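Local atomic coordinates of filamentation induced by cAMP protein Fic (Desulfovibrio alaskensis, PDB entry 4RGL), a protein that belongs to the Fic/DOC family, joining a mainly helical Fic domain to a C-terminal domain related to helix-turn-helix proteins. Residues Phe135-Gln139 with Tyr225-Ala229. Residues are numbered along the deposited sequence; the frame is centred on the assembly and turned at random.
Sequences FRGEQ and YRVLA
Tyr-225, on helix 221-234, lays one face of its ring against the backbone of Arg-136 and Gly-137 in the turn of the short beta hairpin formed by strands 133-134 and 142-143. This hairpin, in the Fic/DOC family region, is consistent with the flap of Fic proteins. A type II' beta turn runs from Arg-136 to Gln-139, with Gly-137 at its second position, where phi is positive. The Gly-137 N sits over the middle of the Tyr-225 ring, 3.5 Å above its plane. Beside it the Arg-136 CA makes a CH-pi contact, 3.9 Å from the centroid of the Tyr-225 ring and 28° off the normal. The same Gly-137 N is hydrogen-bonded to an unidentified ligand, probably from the crystallisation liquor, which also has a weak bond to the Tyr-225 hydroxyl.

From this backbone contact the Arg-136 side chain leads along the helix. Arg-136 CB lies 3.7 Å from Tyr-225 CD1, and CG stands beside the backbone N, after which the chain runs extended to NE. It crosses Leu-228 at about a right angle, with Arg-136 NE 3.8 Å from Leu-228 CG. The guanidinium, its plane 38° from that of the tyrosine ring, has Leu-228 O over one face. Salt bridges from NH1 to Asp-232 and from NH2 to Glu-180 engage both terminal nitrogens of the buried guanidinium, tying the turn to helices 221-234 and 168-182; the two carboxylates probably balance its buried positive charge.

Gln-139 reaches the helix from the other end of the turn. With CG anti to the backbone N (chi1 -173°) and the chain extended beyond it, the amide meets the Ala-229 methyl, Ala-229 CB lying 3.5 Å from Gln-139 NE2.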
ATOM      1  N   PHE A 135      13.075 -15.666  13.061  1.00 81.31           N
ATOM      2  CA  PHE A 135      12.495 -16.596  12.094  1.00 82.45           C
ATOM      3  C   PHE A 135      12.708 -16.102  10.677  1.00 86.12           C
ATOM      4  O   PHE A 135      12.389 -14.943  10.369  1.00 85.75           O
ATOM      5  CB  PHE A 135      10.991 -16.792  12.362  1.00 84.80           C
ATOM      6  CG  PHE A 135      10.675 -17.647  13.562  1.00 87.73           C
ATOM      7  CD1 PHE A 135      10.584 -17.088  14.831  1.00 91.51           C
ATOM      8  CD2 PHE A 135      10.400 -19.004  13.417  1.00 90.75           C
ATOM      9  CE1 PHE A 135      10.277 -17.879  15.938  1.00 93.29           C
ATOM     10  CE2 PHE A 135      10.064 -19.786  14.521  1.00 94.25           C
ATOM     11  CZ  PHE A 135      10.013 -19.222  15.775  1.00 92.69           C
ATOM     12  N   ARG A 136      13.246 -16.968   9.803  1.00 81.93           N
ATOM     13  CA  ARG A 136      13.417 -16.634   8.393  1.00 81.00           C
ATOM     14  C   ARG A 136      12.763 -17.715   7.521  1.00 85.84           C
ATOM     15  O   ARG A 136      13.453 -18.509   6.878  1.00 85.48           O
ATOM     16  CB  ARG A 136      14.910 -16.446   8.031  1.00 78.20           C
ATOM     17  CG  ARG A 136      15.566 -15.287   8.776  1.00 80.96           C
ATOM     18  CD  ARG A 136      16.744 -14.720   8.020  1.00 89.09           C
ATOM     19  NE  ARG A 136      17.413 -13.665   8.783  1.00 92.98           N
ATOM     20  CZ  ARG A 136      18.598 -13.813   9.367  1.00104.94           C
ATOM     21  NH1 ARG A 136      19.292 -14.934   9.200  1.00 91.98           N
ATOM     22  NH2 ARG A 136      19.129 -12.817  10.061  1.00 89.67           N
ATOM     23  N   GLY A 137      11.432 -17.762   7.558  1.00 83.20           N
ATOM     24  CA  GLY A 137      10.659 -18.753   6.822  1.00 83.98           C
ATOM     25  C   GLY A 137      10.827 -20.154   7.371  1.00 88.76           C
ATOM     26  O   GLY A 137      10.727 -20.368   8.588  1.00 88.55           O
ATOM     27  N   GLU A 138      11.116 -21.124   6.480  1.00 85.28           N
ATOM     28  CA  GLU A 138      11.293 -22.526   6.866  1.00 85.76           C
ATOM     29  C   GLU A 138      12.762 -22.804   7.244  1.00 88.57           C
ATOM     30  O   GLU A 138      13.185 -23.968   7.293  1.00 89.85           O
ATOM     31  CB  GLU A 138      10.839 -23.459   5.728  1.00 88.40           C
ATOM     32  N   GLN A 139      13.519 -21.740   7.553  1.00 82.36           N
ATOM     33  CA  GLN A 139      14.928 -21.845   7.928  1.00 81.61           C
ATOM     34  C   GLN A 139      15.070 -22.119   9.448  1.00 82.97           C
ATOM     35  O   GLN A 139      14.139 -21.853  10.218  1.00 81.89           O
ATOM     36  CB  GLN A 139      15.668 -20.556   7.534  1.00 82.50           C
ATOM     37  CG  GLN A 139      17.174 -20.602   7.730  1.00102.23           C
ATOM     38  CD  GLN A 139      17.815 -19.306   7.301  1.00126.21           C
ATOM     39  OE1 GLN A 139      17.313 -18.594   6.412  1.00118.85           O
ATOM     40  NE2 GLN A 139      18.956 -18.982   7.900  1.00122.46           N
ATOM     41  N   TYR A 225      14.006 -14.317   2.309  1.00 81.12           N
ATOM     42  CA  TYR A 225      14.634 -14.863   3.516  1.00 80.82           C
ATOM     43  C   TYR A 225      15.994 -15.535   3.202  1.00 86.73           C
ATOM     44  O   TYR A 225      16.885 -15.518   4.050  1.00 86.10           O
ATOM     45  CB  TYR A 225      13.700 -15.869   4.216  1.00 80.98           C
ATOM     46  CG  TYR A 225      12.514 -15.222   4.907  1.00 80.57           C
ATOM     47  CD1 TYR A 225      12.699 -14.297   5.933  1.00 81.75           C
ATOM     48  CD2 TYR A 225      11.214 -15.649   4.647  1.00 80.72           C
ATOM     49  CE1 TYR A 225      11.617 -13.746   6.617  1.00 81.56           C
ATOM     50  CE2 TYR A 225      10.125 -15.126   5.345  1.00 80.65           C
ATOM     51  CZ  TYR A 225      10.330 -14.165   6.323  1.00 87.06           C
ATOM     52  OH  TYR A 225       9.263 -13.638   7.013  1.00 86.16           O
ATOM     53  N   ARG A 226      16.152 -16.113   1.979  1.00 85.41           N
ATOM     54  CA  ARG A 226      17.416 -16.764   1.583  1.00 86.92           C
ATOM     55  C   ARG A 226      18.522 -15.713   1.357  1.00 91.90           C
ATOM     56  O   ARG A 226      19.651 -15.901   1.819  1.00 91.29           O
ATOM     57  CB  ARG A 226      17.221 -17.620   0.317  1.00 88.83           C
ATOM     58  CG  ARG A 226      18.417 -18.537   0.010  1.00101.75           C
ATOM     59  CD  ARG A 226      18.201 -19.389  -1.243  1.00114.55           C
ATOM     60  NE  ARG A 226      18.154 -18.578  -2.466  1.00123.92           N
ATOM     61  CZ  ARG A 226      17.035 -18.301  -3.132  1.00136.31           C
ATOM     62  NH1 ARG A 226      15.875 -18.809  -2.733  1.00122.38           N
ATOM     63  NH2 ARG A 226      17.076 -17.553  -4.226  1.00122.17           N
ATOM     64  N   VAL A 227      18.186 -14.594   0.660  1.00 89.87           N
ATOM     65  CA  VAL A 227      19.133 -13.490   0.424  1.00 90.68           C
ATOM     66  C   VAL A 227      19.458 -12.806   1.746  1.00 94.25           C
ATOM     67  O   VAL A 227      20.616 -12.479   2.006  1.00 94.54           O
ATOM     68  CB  VAL A 227      18.583 -12.475  -0.607  1.00 94.51           C
ATOM     69  N   LEU A 228      18.446 -12.650   2.606  1.00 89.67           N
ATOM     70  CA  LEU A 228      18.607 -12.054   3.923  1.00 89.34           C
ATOM     71  C   LEU A 228      19.525 -12.925   4.814  1.00 94.95           C
ATOM     72  O   LEU A 228      20.336 -12.387   5.573  1.00 94.82           O
ATOM     73  CB  LEU A 228      17.226 -11.880   4.577  1.00 88.19           C
ATOM     74  CG  LEU A 228      17.185 -11.185   5.924  1.00 92.35           C
ATOM     75  CD1 LEU A 228      17.868  -9.816   5.864  1.00 93.17           C
ATOM     76  CD2 LEU A 228      15.768 -11.037   6.395  1.00 93.73           C
ATOM     77  N   ALA A 229      19.423 -14.275   4.682  1.00 92.10           N
ATOM     78  CA  ALA A 229      20.257 -15.209   5.447  1.00 92.18           C
ATOM     79  C   ALA A 229      21.681 -15.259   4.894  1.00 97.77           C
ATOM     80  O   ALA A 229      22.636 -15.320   5.672  1.00 97.80           O
ATOM     81  CB  ALA A 229      19.644 -16.597   5.426  1.00 92.75           C
TER